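Local coordinates for protein SAM-dependent O-methyltransferase (Thermotoga maritima, PDB 1O54) that probably methylates N1 of adenosine 58 in tRNA, using S-adenosyl-L-methionine as methyl donor, and assembles as a homotetramer built from a dimer of dimers, at residues M126-A131 / T158-I163; L28-E33 / I67-G72; E221-L226 / I234-S239. One frame throughout, in Å; residues are numbered along the deposited sequence.

Contact 1: residues M126-A131 / T158-I163; sequences MCAVLA and TKWGLI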
ATOM      1  N   MET A 126     -20.566  -4.069  13.020  1.00 25.14           N
ATOM      2  CA  MET A 126     -19.993  -5.401  12.805  1.00 24.77           C
ATOM      3  C   MET A 126     -21.037  -6.486  13.117  1.00 23.17           C
ATOM      4  O   MET A 126     -21.111  -7.511  12.450  1.00 24.01           O
ATOM      5  CB  MET A 126     -18.773  -5.601  13.664  1.00 25.14           C
ATOM      6  CG  MET A 126     -18.225  -6.968  13.699  1.00 27.98           C
ATOM      7  SD  MET A 126     -17.508  -7.306  12.033  1.00 38.22           S
ATOM      8  CE  MET A 126     -17.133  -8.931  12.069  1.00 41.71           C
ATOM      9  N   CYS A 127     -21.787  -6.245  14.187  1.00 23.44           N
ATOM     10  CA  CYS A 127     -22.907  -7.123  14.588  1.00 23.54           C
ATOM     11  C   CYS A 127     -23.845  -7.421  13.414  1.00 23.14           C
ATOM     12  O   CYS A 127     -24.198  -8.584  13.135  1.00 22.48           O
ATOM     13  CB  CYS A 127     -23.659  -6.558  15.774  1.00 25.17           C
ATOM     14  SG  CYS A 127     -24.673  -7.863  16.510  1.00 27.54           S
ATOM     15  N   ALA A 128     -24.180  -6.374  12.675  1.00 22.29           N
ATOM     16  CA  ALA A 128     -25.028  -6.527  11.501  1.00 23.07           C
ATOM     17  C   ALA A 128     -24.441  -7.421  10.437  1.00 22.66           C
ATOM     18  O   ALA A 128     -25.166  -8.218   9.815  1.00 22.91           O
ATOM     19  CB  ALA A 128     -25.337  -5.137  10.922  1.00 23.12           C
ATOM     20  N   VAL A 129     -23.145  -7.275  10.178  1.00 22.25           N
ATOM     21  CA  VAL A 129     -22.482  -8.099   9.188  1.00 22.78           C
ATOM     22  C   VAL A 129     -22.552  -9.586   9.597  1.00 23.21           C
ATOM     23  O   VAL A 129     -22.839 -10.495   8.778  1.00 22.83           O
ATOM     24  CB  VAL A 129     -21.005  -7.655   8.995  1.00 23.38           C
ATOM     25  CG1 VAL A 129     -20.249  -8.611   8.121  1.00 25.91           C
ATOM     26  CG2 VAL A 129     -20.997  -6.248   8.411  1.00 25.24           C
ATOM     27  N   LEU A 130     -22.270  -9.845  10.871  1.00 22.57           N
ATOM     28  CA  LEU A 130     -22.322 -11.197  11.406  1.00 23.01           C
ATOM     29  C   LEU A 130     -23.756 -11.734  11.319  1.00 22.90           C
ATOM     30  O   LEU A 130     -23.948 -12.904  10.990  1.00 23.09           O
ATOM     31  CB  LEU A 130     -21.825 -11.188  12.870  1.00 22.84           C
ATOM     32  CG  LEU A 130     -20.335 -10.798  13.040  1.00 23.88           C
ATOM     33  CD1 LEU A 130     -19.999 -10.617  14.533  1.00 25.16           C
ATOM     34  CD2 LEU A 130     -19.389 -11.803  12.382  1.00 25.91           C
ATOM     35  N   ALA A 131     -24.729 -10.894  11.668  1.00 22.99           N
ATOM     36  CA  ALA A 131     -26.165 -11.293  11.627  1.00 23.13           C
ATOM     37  C   ALA A 131     -26.571 -11.710  10.208  1.00 22.95           C
ATOM     38  O   ALA A 131     -27.264 -12.703  10.029  1.00 22.73           O
ATOM     39  CB  ALA A 131     -27.050 -10.177  12.105  1.00 24.31           C
ATOM     40  N   THR A 158     -32.751  -3.368  14.394  1.00 27.18           N
ATOM     41  CA  THR A 158     -34.185  -3.449  14.085  1.00 28.42           C
ATOM     42  C   THR A 158     -34.497  -2.761  12.726  1.00 29.87           C
ATOM     43  O   THR A 158     -35.140  -3.352  11.837  1.00 29.90           O
ATOM     44  CB  THR A 158     -34.992  -2.835  15.242  1.00 29.22           C
ATOM     45  OG1 THR A 158     -34.797  -3.624  16.436  1.00 27.44           O
ATOM     46  CG2 THR A 158     -36.472  -2.893  14.960  1.00 31.28           C
ATOM     47  N   LYS A 159     -33.994  -1.542  12.580  1.00 31.28           N
ATOM     48  CA  LYS A 159     -34.125  -0.758  11.348  1.00 33.03           C
ATOM     49  C   LYS A 159     -33.536  -1.524  10.158  1.00 32.82           C
ATOM     50  O   LYS A 159     -34.059  -1.431   9.057  1.00 33.35           O
ATOM     51  CB  LYS A 159     -33.411   0.596  11.472  1.00 33.33           C
ATOM     52  CG  LYS A 159     -34.005   1.605  12.439  1.00 38.18           C
ATOM     53  CD  LYS A 159     -33.113   2.863  12.518  1.00 42.57           C
ATOM     54  CE  LYS A 159     -33.646   3.913  13.516  1.00 45.36           C
ATOM     55  NZ  LYS A 159     -32.677   5.042  13.740  1.00 46.41           N
ATOM     56  N   TRP A 160     -32.466  -2.299  10.391  1.00 31.45           N
ATOM     57  CA  TRP A 160     -31.739  -2.958   9.315  1.00 31.18           C
ATOM     58  C   TRP A 160     -32.258  -4.366   9.040  1.00 31.47           C
ATOM     59  O   TRP A 160     -31.682  -5.079   8.213  1.00 32.65           O
ATOM     60  CB  TRP A 160     -30.219  -2.995   9.583  1.00 30.56           C
ATOM     61  CG  TRP A 160     -29.588  -1.664   9.775  1.00 28.80           C
ATOM     62  CD1 TRP A 160     -30.070  -0.436   9.358  1.00 28.77           C
ATOM     63  CD2 TRP A 160     -28.371  -1.394  10.464  1.00 27.70           C
ATOM     64  NE1 TRP A 160     -29.226   0.568   9.758  1.00 28.59           N
ATOM     65  CE2 TRP A 160     -28.169   0.008  10.444  1.00 28.87           C
ATOM     66  CE3 TRP A 160     -27.423  -2.198  11.129  1.00 27.55           C
ATOM     67  CZ2 TRP A 160     -27.068   0.621  11.040  1.00 26.89           C
ATOM     68  CZ3 TRP A 160     -26.322  -1.579  11.728  1.00 25.38           C
ATOM     69  CH2 TRP A 160     -26.152  -0.192  11.671  1.00 28.71           C
ATOM     70  N   GLY A 161     -33.332  -4.761   9.736  1.00 31.49           N
ATOM     71  CA  GLY A 161     -34.018  -6.035   9.489  1.00 31.64           C
ATOM     72  C   GLY A 161     -33.296  -7.266   9.998  1.00 30.85           C
ATOM     73  O   GLY A 161     -33.497  -8.385   9.501  1.00 31.86           O
ATOM     74  N   LEU A 162     -32.470  -7.061  11.009  1.00 29.37           N
ATOM     75  CA  LEU A 162     -31.589  -8.117  11.511  1.00 28.14           C
ATOM     76  C   LEU A 162     -31.753  -8.463  13.000  1.00 27.45           C
ATOM     77  O   LEU A 162     -31.152  -9.422  13.498  1.00 26.94           O
ATOM     78  CB  LEU A 162     -30.161  -7.690  11.237  1.00 28.24           C
ATOM     79  CG  LEU A 162     -29.818  -7.621   9.736  1.00 27.46           C
ATOM     80  CD1 LEU A 162     -28.520  -6.815   9.570  1.00 27.77           C
ATOM     81  CD2 LEU A 162     -29.709  -9.007   9.143  1.00 28.20           C
ATOM     82  N   ILE A 163     -32.601  -7.744  13.716  1.00 26.77           N
ATOM     83  CA  ILE A 163     -32.709  -7.970  15.176  1.00 26.78           C
ATOM     84  C   ILE A 163     -33.147  -9.370  15.596  1.00 26.41           C
ATOM     85  O   ILE A 163     -32.733  -9.864  16.649  1.00 26.77           O
ATOM     86  CB  ILE A 163     -33.596  -6.891  15.816  1.00 27.03           C
ATOM     87  CG1 ILE A 163     -33.479  -6.933  17.344  1.00 25.58           C
ATOM     88  CG2 ILE A 163     -35.056  -7.064  15.394  1.00 27.69           C
ATOM     89  CD1 ILE A 163     -32.113  -6.650  17.856  1.00 26.87           C
TER
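The backbones of 126-131 and 158-163 come nearest at Ala-131 and Leu-162, whose CA atoms are 6.3 Å apart, where a turn of helix 125-134 faces the chain as it leaves helix 147-159. That exit is a Schellman motif: Gly-161 is the first residue to depart from helical angles, its phi is positive at 75°, and its amide reaches back to the Thr-158 carbonyl. Trp-160 and Leu-162, either side of Gly-161 in sequence, both point their side chains toward helix 125-134. No hydrogen bond spans the two segments, so the evidence for the contact lies in its apolar approaches. The methyl of Ala-128 sits 3.6 Å from Trp-160 CE3 and touches CZ3 as well, meeting the benzo part of the indole at an oblique angle. Leu-162 meets the same helix with CD1, 3.6 Å from the carbonyl oxygen of Ala-128 and 3.8 Å from Ala-128 CB. One turn further on, Ala-131 CB is met equally by Leu-162 CB and CD2, each at 4.1 Å. Two consecutive helices of a class I methyltransferase, a Rossmann-like fold, are thereby packed together; strand 139-143 lies between them in sequence, and Ala-131 and Cys-127 also touch Val-166 of the sheet. The close approach of the loop is consistent with the small side chains of Ala-128 and Ala-131 there. In both Trp-160 and Leu-162 CG stands opposite the carbonyl carbon (chi1 -58° and -66°), which carries ring and isobutyl group toward the helix. Beyond the segments, Arg-165 NH1 donates to the Ala-131 carbonyl, and the indole NE1 of Trp-160 makes a weak hydrogen bond to Glu-85 OE1.

Contact 2: residues L28-E33 / I67-G72; sequences LSFEDE and IRTSAG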
ATOM      1  N   LEU A  28     -31.069   9.522  -1.135  1.00 27.26           N
ATOM      2  CA  LEU A  28     -31.198  10.402  -2.285  1.00 27.69           C
ATOM      3  C   LEU A  28     -29.799  10.825  -2.761  1.00 29.22           C
ATOM      4  O   LEU A  28     -29.030  11.408  -1.984  1.00 29.32           O
ATOM      5  CB  LEU A  28     -32.030  11.632  -1.930  1.00 27.75           C
ATOM      6  CG  LEU A  28     -33.374  11.297  -1.284  1.00 28.91           C
ATOM      7  CD1 LEU A  28     -34.133  12.546  -0.872  1.00 31.06           C
ATOM      8  CD2 LEU A  28     -34.229  10.433  -2.224  1.00 30.32           C
ATOM      9  N   SER A  29     -29.482  10.542  -4.021  1.00 29.44           N
ATOM     10  CA  SER A  29     -28.118  10.700  -4.523  1.00 30.31           C
ATOM     11  C   SER A  29     -28.081  11.715  -5.667  1.00 31.33           C
ATOM     12  O   SER A  29     -28.807  11.571  -6.641  1.00 29.95           O
ATOM     13  CB  SER A  29     -27.609   9.340  -4.980  1.00 30.42           C
ATOM     14  OG  SER A  29     -26.278   9.425  -5.436  1.00 31.34           O
ATOM     15  N   PHE A  30     -27.221  12.736  -5.558  1.00 33.62           N
ATOM     16  CA  PHE A  30     -27.185  13.846  -6.513  1.00 35.25           C
ATOM     17  C   PHE A  30     -25.924  13.891  -7.400  1.00 38.25           C
ATOM     18  O   PHE A  30     -24.929  13.253  -7.090  1.00 37.99           O
ATOM     19  CB  PHE A  30     -27.413  15.152  -5.739  1.00 35.48           C
ATOM     20  CG  PHE A  30     -28.826  15.281  -5.246  1.00 33.92           C
ATOM     21  CD1 PHE A  30     -29.200  14.726  -4.031  1.00 34.28           C
ATOM     22  CD2 PHE A  30     -29.795  15.888  -6.030  1.00 34.16           C
ATOM     23  CE1 PHE A  30     -30.519  14.784  -3.607  1.00 35.13           C
ATOM     24  CE2 PHE A  30     -31.106  15.940  -5.613  1.00 32.50           C
ATOM     25  CZ  PHE A  30     -31.458  15.384  -4.389  1.00 32.63           C
ATOM     26  N   GLU A  31     -25.998  14.655  -8.500  1.00 42.11           N
ATOM     27  CA  GLU A  31     -24.901  14.767  -9.491  1.00 45.02           C
ATOM     28  C   GLU A  31     -23.544  15.146  -8.881  1.00 46.05           C
ATOM     29  O   GLU A  31     -22.507  14.626  -9.314  1.00 47.74           O
ATOM     30  CB  GLU A  31     -25.245  15.773 -10.604  1.00 46.12           C
ATOM     31  CG  GLU A  31     -26.428  15.401 -11.508  1.00 49.55           C
ATOM     32  CD  GLU A  31     -26.763  16.481 -12.538  1.00 54.50           C
ATOM     33  OE1 GLU A  31     -26.579  17.694 -12.244  1.00 58.91           O
ATOM     34  OE2 GLU A  31     -27.230  16.133 -13.652  1.00 57.68           O
ATOM     35  N   ASP A  32     -23.541  16.024  -7.877  1.00 46.67           N
ATOM     36  CA  ASP A  32     -22.289  16.442  -7.210  1.00 46.61           C
ATOM     37  C   ASP A  32     -21.854  15.440  -6.137  1.00 47.04           C
ATOM     38  O   ASP A  32     -21.010  15.746  -5.273  1.00 47.72           O
ATOM     39  CB  ASP A  32     -22.433  17.860  -6.616  1.00 46.67           C
ATOM     40  CG  ASP A  32     -23.318  17.898  -5.381  1.00 46.87           C
ATOM     41  OD1 ASP A  32     -24.048  16.917  -5.129  1.00 45.23           O
ATOM     42  OD2 ASP A  32     -23.355  18.867  -4.597  1.00 45.87           O
ATOM     43  N   GLU A  33     -22.461  14.253  -6.180  1.00 46.53           N
ATOM     44  CA  GLU A  33     -22.133  13.155  -5.297  1.00 46.11           C
ATOM     45  C   GLU A  33     -22.568  13.334  -3.835  1.00 44.34           C
ATOM     46  O   GLU A  33     -22.275  12.480  -3.012  1.00 44.67           O
ATOM     47  CB  GLU A  33     -20.639  12.814  -5.392  1.00 47.48           C
ATOM     48  CG  GLU A  33     -20.100  12.705  -6.819  1.00 51.31           C
ATOM     49  CD  GLU A  33     -20.009  11.278  -7.322  1.00 57.32           C
ATOM     50  OE1 GLU A  33     -21.050  10.551  -7.321  1.00 60.35           O
ATOM     51  OE2 GLU A  33     -18.882  10.880  -7.725  1.00 60.60           O
ATOM     52  N   ILE A  67     -35.658  12.389  -8.744  1.00 30.65           N
ATOM     53  CA  ILE A  67     -36.323  13.380  -7.914  1.00 32.25           C
ATOM     54  C   ILE A  67     -35.563  14.693  -8.132  1.00 33.09           C
ATOM     55  O   ILE A  67     -34.337  14.703  -8.170  1.00 32.70           O
ATOM     56  CB  ILE A  67     -36.345  12.926  -6.418  1.00 33.07           C
ATOM     57  CG1 ILE A  67     -37.081  13.929  -5.520  1.00 35.53           C
ATOM     58  CG2 ILE A  67     -34.953  12.728  -5.874  1.00 34.33           C
ATOM     59  CD1 ILE A  67     -38.554  13.960  -5.712  1.00 37.90           C
ATOM     60  N   ARG A  68     -36.309  15.783  -8.314  1.00 34.69           N
ATOM     61  CA  ARG A  68     -35.739  17.114  -8.494  1.00 36.26           C
ATOM     62  C   ARG A  68     -35.942  17.953  -7.234  1.00 36.19           C
ATOM     63  O   ARG A  68     -36.985  17.873  -6.571  1.00 35.49           O
ATOM     64  CB  ARG A  68     -36.433  17.839  -9.645  1.00 36.91           C
ATOM     65  CG  ARG A  68     -36.222  17.213 -11.015  1.00 39.91           C
ATOM     66  CD  ARG A  68     -35.168  17.911 -11.841  1.00 43.48           C
ATOM     67  NE  ARG A  68     -34.893  17.201 -13.086  1.00 45.33           N
ATOM     68  CZ  ARG A  68     -33.815  17.409 -13.836  1.00 47.34           C
ATOM     69  NH1 ARG A  68     -32.916  18.331 -13.498  1.00 47.89           N
ATOM     70  NH2 ARG A  68     -33.635  16.692 -14.939  1.00 48.90           N
ATOM     71  N   THR A  69     -34.950  18.779  -6.919  1.00 36.23           N
ATOM     72  CA  THR A  69     -35.088  19.730  -5.826  1.00 35.85           C
ATOM     73  C   THR A  69     -35.843  20.922  -6.375  1.00 36.30           C
ATOM     74  O   THR A  69     -36.003  21.062  -7.589  1.00 36.08           O
ATOM     75  CB  THR A  69     -33.734  20.219  -5.306  1.00 35.70           C
ATOM     76  OG1 THR A  69     -33.105  21.048  -6.296  1.00 35.17           O
ATOM     77  CG2 THR A  69     -32.762  19.045  -5.070  1.00 35.72           C
ATOM     78  N   SER A  70     -36.280  21.783  -5.470  1.00 36.99           N
ATOM     79  CA  SER A  70     -36.903  23.058  -5.853  1.00 37.70           C
ATOM     80  C   SER A  70     -36.042  23.897  -6.817  1.00 39.10           C
ATOM     81  O   SER A  70     -36.582  24.688  -7.607  1.00 39.99           O
ATOM     82  CB  SER A  70     -37.204  23.880  -4.601  1.00 37.45           C
ATOM     83  OG  SER A  70     -36.033  24.046  -3.827  1.00 36.14           O
ATOM     84  N   ALA A  71     -34.718  23.750  -6.734  1.00 40.10           N
ATOM     85  CA  ALA A  71     -33.800  24.491  -7.601  1.00 40.94           C
ATOM     86  C   ALA A  71     -33.476  23.759  -8.902  1.00 41.69           C
ATOM     87  O   ALA A  71     -32.549  24.165  -9.620  1.00 42.79           O
ATOM     88  CB  ALA A  71     -32.513  24.803  -6.853  1.00 41.11           C
ATOM     89  N   GLY A  72     -34.204  22.671  -9.189  1.00 41.59           N
ATOM     90  CA  GLY A  72     -34.087  21.939 -10.452  1.00 40.71           C
ATOM     91  C   GLY A  72     -32.965  20.917 -10.518  1.00 39.97           C
ATOM     92  O   GLY A  72     -32.770  20.298 -11.558  1.00 39.89           O
TER
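Thr-69 OG1, whose methyl branch touches Phe-30 across the contact, is gripped by several groups: hydrogen bonds join it to the Leu-50 carbonyl and the Lys-73 amide, and Ala-71 N adds a weak one at 3.2 Å with an N-H...O angle of 132°. The setting is the four-stranded antiparallel sheet of the N-terminal part, in which strand 74-78 runs between 25-30 and 66-68. The two segments are therefore not direct neighbours, as the 8.2 Å between the CA atoms of Leu-28 and Ile-67 confirms, and they meet through side chains over the strand that separates them. Each strand leads into a type I turn, Phe-30 to Glu-33 and Thr-69 to Gly-72. With chi1 at 69°, Thr-69 holds OG1 between its own N and carbonyl carbon, while CG2 is left to meet the Phe-30 ring obliquely. Leu-28 and Ile-67 make a looser pair, CD2 to CG2 at 4.4 Å, and Ile-53 of strand 51-54 touches all four of these side chains. Arg-68 starts out away from the other segment, and its NH1 bonds the Gly-72 carbonyl at 2.8 Å, with the oxygen in the guanidinium plane; NH2 forms salt bridges to Glu-274 and Glu-275 of the second subunit. The closest approach across the two segments is Thr-69 CG2 to Phe-30 CE2, 3.6 Å, with CZ following at 3.9 Å.

Contact 3: residues E221-L226 / I234-S239; sequences ETLKKL and IEVWES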
ATOM      1  N   GLU A 221       0.702  -7.300  22.531  1.00 22.29           N
ATOM      2  CA  GLU A 221       0.183  -7.821  23.775  1.00 23.91           C
ATOM      3  C   GLU A 221      -0.858  -8.936  23.529  1.00 23.34           C
ATOM      4  O   GLU A 221      -0.874  -9.963  24.225  1.00 23.53           O
ATOM      5  CB  GLU A 221      -0.405  -6.675  24.614  1.00 24.45           C
ATOM      6  CG  GLU A 221      -0.781  -7.060  26.040  1.00 28.25           C
ATOM      7  CD  GLU A 221       0.379  -7.537  26.905  1.00 34.58           C
ATOM      8  OE1 GLU A 221       1.470  -6.978  26.802  1.00 36.03           O
ATOM      9  OE2 GLU A 221       0.173  -8.483  27.708  1.00 40.58           O
ATOM     10  N   THR A 222      -1.690  -8.761  22.509  1.00 21.92           N
ATOM     11  CA  THR A 222      -2.736  -9.726  22.197  1.00 22.81           C
ATOM     12  C   THR A 222      -2.134 -11.024  21.691  1.00 22.72           C
ATOM     13  O   THR A 222      -2.535 -12.122  22.114  1.00 23.52           O
ATOM     14  CB  THR A 222      -3.704  -9.102  21.176  1.00 23.28           C
ATOM     15  OG1 THR A 222      -4.285  -7.913  21.727  1.00 24.19           O
ATOM     16  CG2 THR A 222      -4.878 -10.044  20.901  1.00 24.46           C
ATOM     17  N   LEU A 223      -1.122 -10.910  20.824  1.00 22.77           N
ATOM     18  CA  LEU A 223      -0.423 -12.090  20.337  1.00 22.99           C
ATOM     19  C   LEU A 223       0.230 -12.876  21.466  1.00 23.80           C
ATOM     20  O   LEU A 223       0.174 -14.107  21.467  1.00 25.46           O
ATOM     21  CB  LEU A 223       0.650 -11.699  19.342  1.00 22.72           C
ATOM     22  CG  LEU A 223       0.186 -11.285  17.962  1.00 22.63           C
ATOM     23  CD1 LEU A 223       1.355 -10.727  17.194  1.00 26.30           C
ATOM     24  CD2 LEU A 223      -0.409 -12.454  17.220  1.00 24.33           C
ATOM     25  N   LYS A 224       0.827 -12.178  22.421  1.00 24.14           N
ATOM     26  CA  LYS A 224       1.455 -12.849  23.567  1.00 25.40           C
ATOM     27  C   LYS A 224       0.428 -13.715  24.294  1.00 25.76           C
ATOM     28  O   LYS A 224       0.704 -14.853  24.668  1.00 26.05           O
ATOM     29  CB  LYS A 224       2.024 -11.827  24.544  1.00 25.96           C
ATOM     30  CG  LYS A 224       2.764 -12.491  25.684  1.00 30.08           C
ATOM     31  CD  LYS A 224       3.595 -11.527  26.461  1.00 37.01           C
ATOM     32  CE  LYS A 224       4.344 -12.260  27.588  1.00 39.27           C
ATOM     33  NZ  LYS A 224       5.452 -13.152  27.052  1.00 41.95           N
ATOM     34  N   LYS A 225      -0.749 -13.148  24.511  1.00 25.22           N
ATOM     35  CA  LYS A 225      -1.799 -13.843  25.244  1.00 26.00           C
ATOM     36  C   LYS A 225      -2.339 -15.055  24.462  1.00 25.68           C
ATOM     37  O   LYS A 225      -2.532 -16.145  25.005  1.00 26.99           O
ATOM     38  CB  LYS A 225      -2.887 -12.837  25.616  1.00 26.58           C
ATOM     39  CG  LYS A 225      -4.071 -13.443  26.304  1.00 30.81           C
ATOM     40  CD  LYS A 225      -3.697 -14.143  27.590  1.00 34.68           C
ATOM     41  CE  LYS A 225      -3.055 -13.179  28.579  1.00 36.17           C
ATOM     42  N   LEU A 226      -2.545 -14.883  23.166  1.00 25.16           N
ATOM     43  CA  LEU A 226      -2.958 -15.992  22.307  1.00 25.13           C
ATOM     44  C   LEU A 226      -1.969 -17.167  22.362  1.00 26.75           C
ATOM     45  O   LEU A 226      -2.368 -18.345  22.380  1.00 27.43           O
ATOM     46  CB  LEU A 226      -3.130 -15.523  20.840  1.00 25.18           C
ATOM     47  CG  LEU A 226      -4.362 -14.657  20.573  1.00 25.86           C
ATOM     48  CD1 LEU A 226      -4.261 -14.035  19.211  1.00 27.85           C
ATOM     49  CD2 LEU A 226      -5.673 -15.445  20.639  1.00 26.42           C
ATOM     50  N   ILE A 234      -2.410 -18.710  13.886  1.00 23.15           N
ATOM     51  CA  ILE A 234      -2.516 -17.292  14.295  1.00 23.28           C
ATOM     52  C   ILE A 234      -1.986 -16.448  13.155  1.00 23.20           C
ATOM     53  O   ILE A 234      -0.837 -16.653  12.662  1.00 23.92           O
ATOM     54  CB  ILE A 234      -1.719 -17.016  15.603  1.00 23.88           C
ATOM     55  CG1 ILE A 234      -2.308 -17.814  16.752  1.00 25.82           C
ATOM     56  CG2 ILE A 234      -1.773 -15.522  15.955  1.00 26.32           C
ATOM     57  CD1 ILE A 234      -1.428 -17.915  17.931  1.00 29.16           C
ATOM     58  N   GLU A 235      -2.795 -15.485  12.742  1.00 22.66           N
ATOM     59  CA  GLU A 235      -2.443 -14.562  11.660  1.00 23.75           C
ATOM     60  C   GLU A 235      -2.812 -13.127  12.004  1.00 22.82           C
ATOM     61  O   GLU A 235      -3.735 -12.882  12.758  1.00 22.52           O
ATOM     62  CB  GLU A 235      -3.169 -14.925  10.396  1.00 24.27           C
ATOM     63  CG  GLU A 235      -2.880 -16.344   9.889  1.00 27.51           C
ATOM     64  CD  GLU A 235      -3.357 -16.610   8.468  1.00 33.36           C
ATOM     65  OE1 GLU A 235      -4.111 -15.798   7.868  1.00 32.90           O
ATOM     66  OE2 GLU A 235      -3.004 -17.713   7.963  1.00 39.02           O
ATOM     67  N   VAL A 236      -2.043 -12.197  11.452  1.00 22.21           N
ATOM     68  CA  VAL A 236      -2.287 -10.772  11.637  1.00 21.98           C
ATOM     69  C   VAL A 236      -2.302 -10.117  10.246  1.00 22.28           C
ATOM     70  O   VAL A 236      -1.346 -10.283   9.477  1.00 22.59           O
ATOM     71  CB  VAL A 236      -1.177 -10.131  12.504  1.00 21.32           C
ATOM     72  CG1 VAL A 236      -1.363  -8.626  12.605  1.00 22.98           C
ATOM     73  CG2 VAL A 236      -1.071 -10.767  13.863  1.00 22.48           C
ATOM     74  N   TRP A 237      -3.361  -9.378   9.953  1.00 22.80           N
ATOM     75  CA  TRP A 237      -3.582  -8.757   8.644  1.00 22.62           C
ATOM     76  C   TRP A 237      -3.887  -7.267   8.791  1.00 22.86           C
ATOM     77  O   TRP A 237      -4.533  -6.833   9.757  1.00 23.29           O
ATOM     78  CB  TRP A 237      -4.759  -9.438   7.924  1.00 22.36           C
ATOM     79  CG  TRP A 237      -4.429 -10.781   7.444  1.00 22.70           C
ATOM     80  CD1 TRP A 237      -4.633 -11.986   8.091  1.00 23.96           C
ATOM     81  CD2 TRP A 237      -3.825 -11.105   6.187  1.00 24.09           C
ATOM     82  NE1 TRP A 237      -4.165 -13.025   7.306  1.00 25.26           N
ATOM     83  CE2 TRP A 237      -3.680 -12.509   6.135  1.00 24.12           C
ATOM     84  CE3 TRP A 237      -3.388 -10.351   5.096  1.00 23.84           C
ATOM     85  CZ2 TRP A 237      -3.121 -13.170   5.025  1.00 25.75           C
ATOM     86  CZ3 TRP A 237      -2.853 -11.005   3.989  1.00 25.41           C
ATOM     87  CH2 TRP A 237      -2.694 -12.387   3.974  1.00 28.21           C
ATOM     88  N   GLU A 238      -3.446  -6.490   7.808  1.00 23.23           N
ATOM     89  CA  GLU A 238      -3.973  -5.168   7.602  1.00 25.04           C
ATOM     90  C   GLU A 238      -4.314  -5.011   6.125  1.00 25.60           C
ATOM     91  O   GLU A 238      -3.703  -5.684   5.265  1.00 26.89           O
ATOM     92  CB  GLU A 238      -2.980  -4.072   8.024  1.00 27.56           C
ATOM     93  CG  GLU A 238      -1.921  -3.800   7.007  1.00 30.77           C
ATOM     94  CD  GLU A 238      -0.900  -2.738   7.458  1.00 33.57           C
ATOM     95  OE1 GLU A 238      -1.265  -1.677   8.002  1.00 36.92           O
ATOM     96  OE2 GLU A 238       0.256  -2.989   7.187  1.00 33.73           O
ATOM     97  N   SER A 239      -5.253  -4.142   5.828  1.00 25.88           N
ATOM     98  CA  SER A 239      -5.570  -3.861   4.432  1.00 25.92           C
ATOM     99  C   SER A 239      -5.569  -2.358   4.166  1.00 25.90           C
ATOM    100  O   SER A 239      -5.913  -1.543   5.074  1.00 24.68           O
ATOM    101  CB  SER A 239      -6.935  -4.418   4.071  1.00 26.50           C
ATOM    102  OG  SER A 239      -7.959  -3.751   4.764  1.00 26.98           O
TER
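Helix segment 221-226 and strand segment 234-239 run nearly antiparallel, their axes 167° apart in direction and 10.5 Å apart at closest approach. Their CA atoms are nearest, 8.1 Å apart, at Leu-226 and Ile-234, the first residue of the strand, with the helix continuing beyond. Leu-223 bridges two strand residues with one methyl: CD2 is 3.6 Å from Ile-234 CG2 and 3.8 Å from Val-236 CG2. The Leu-223 and Ile-234 side chains lie alongside each other, pointing in opposite senses, whereas Leu-223 crosses Val-236 at a slant. Ile-234 uses both branches, because its CG2 lies anti to the backbone N and meets Leu-223, while CD1 on the other branch reaches Leu-226 CB at 4.1 Å. Within 234-239, Trp-237 NE1 donates to Glu-235 OE1 at 2.8 Å in an almost straight bond (175°). The acceptor lies in the indole plane, yet it is approached on its anti side, 30° out of the carboxylate plane. Pro-248 of the second subunit packs on Leu-223, and residues 236-239 pair with a strand of that same subunit in an antiparallel ladder. Strand 263-269 bonds to Glu-235 and Trp-237 through the backbone. Leu-226 touches Ile-265 and Phe-209, and Thr-222 touches Thr-211, which places the helix against the mixed sheet: a helix-on-sheet layer of the class I methyltransferase fold, where the sheet continues into another subunit.

Overall arrangement
All three contacts are buried and join through apolar side chains, with no hydrogen bond between their segments. Contact 1 is the most central, its centre about 8 Å from the centre of the chain, and packs a helix against the exit of the next one. Contacts 3 and 2 lie peripherally, their centres about 21 Å and 28 Å from the chain centre: contact 3 lays a helix on a strand of the same methyltransferase fold, contact 2 connects non-neighbouring strands of the separate N-terminal sheet. All have neighbours in the second subunit: Val-129 packs on its Met-106, Arg-68 pairs with its glutamates, and at contact 3 the sheet runs on while Glu-238 bridges to Arg-242 of the second and third subunits.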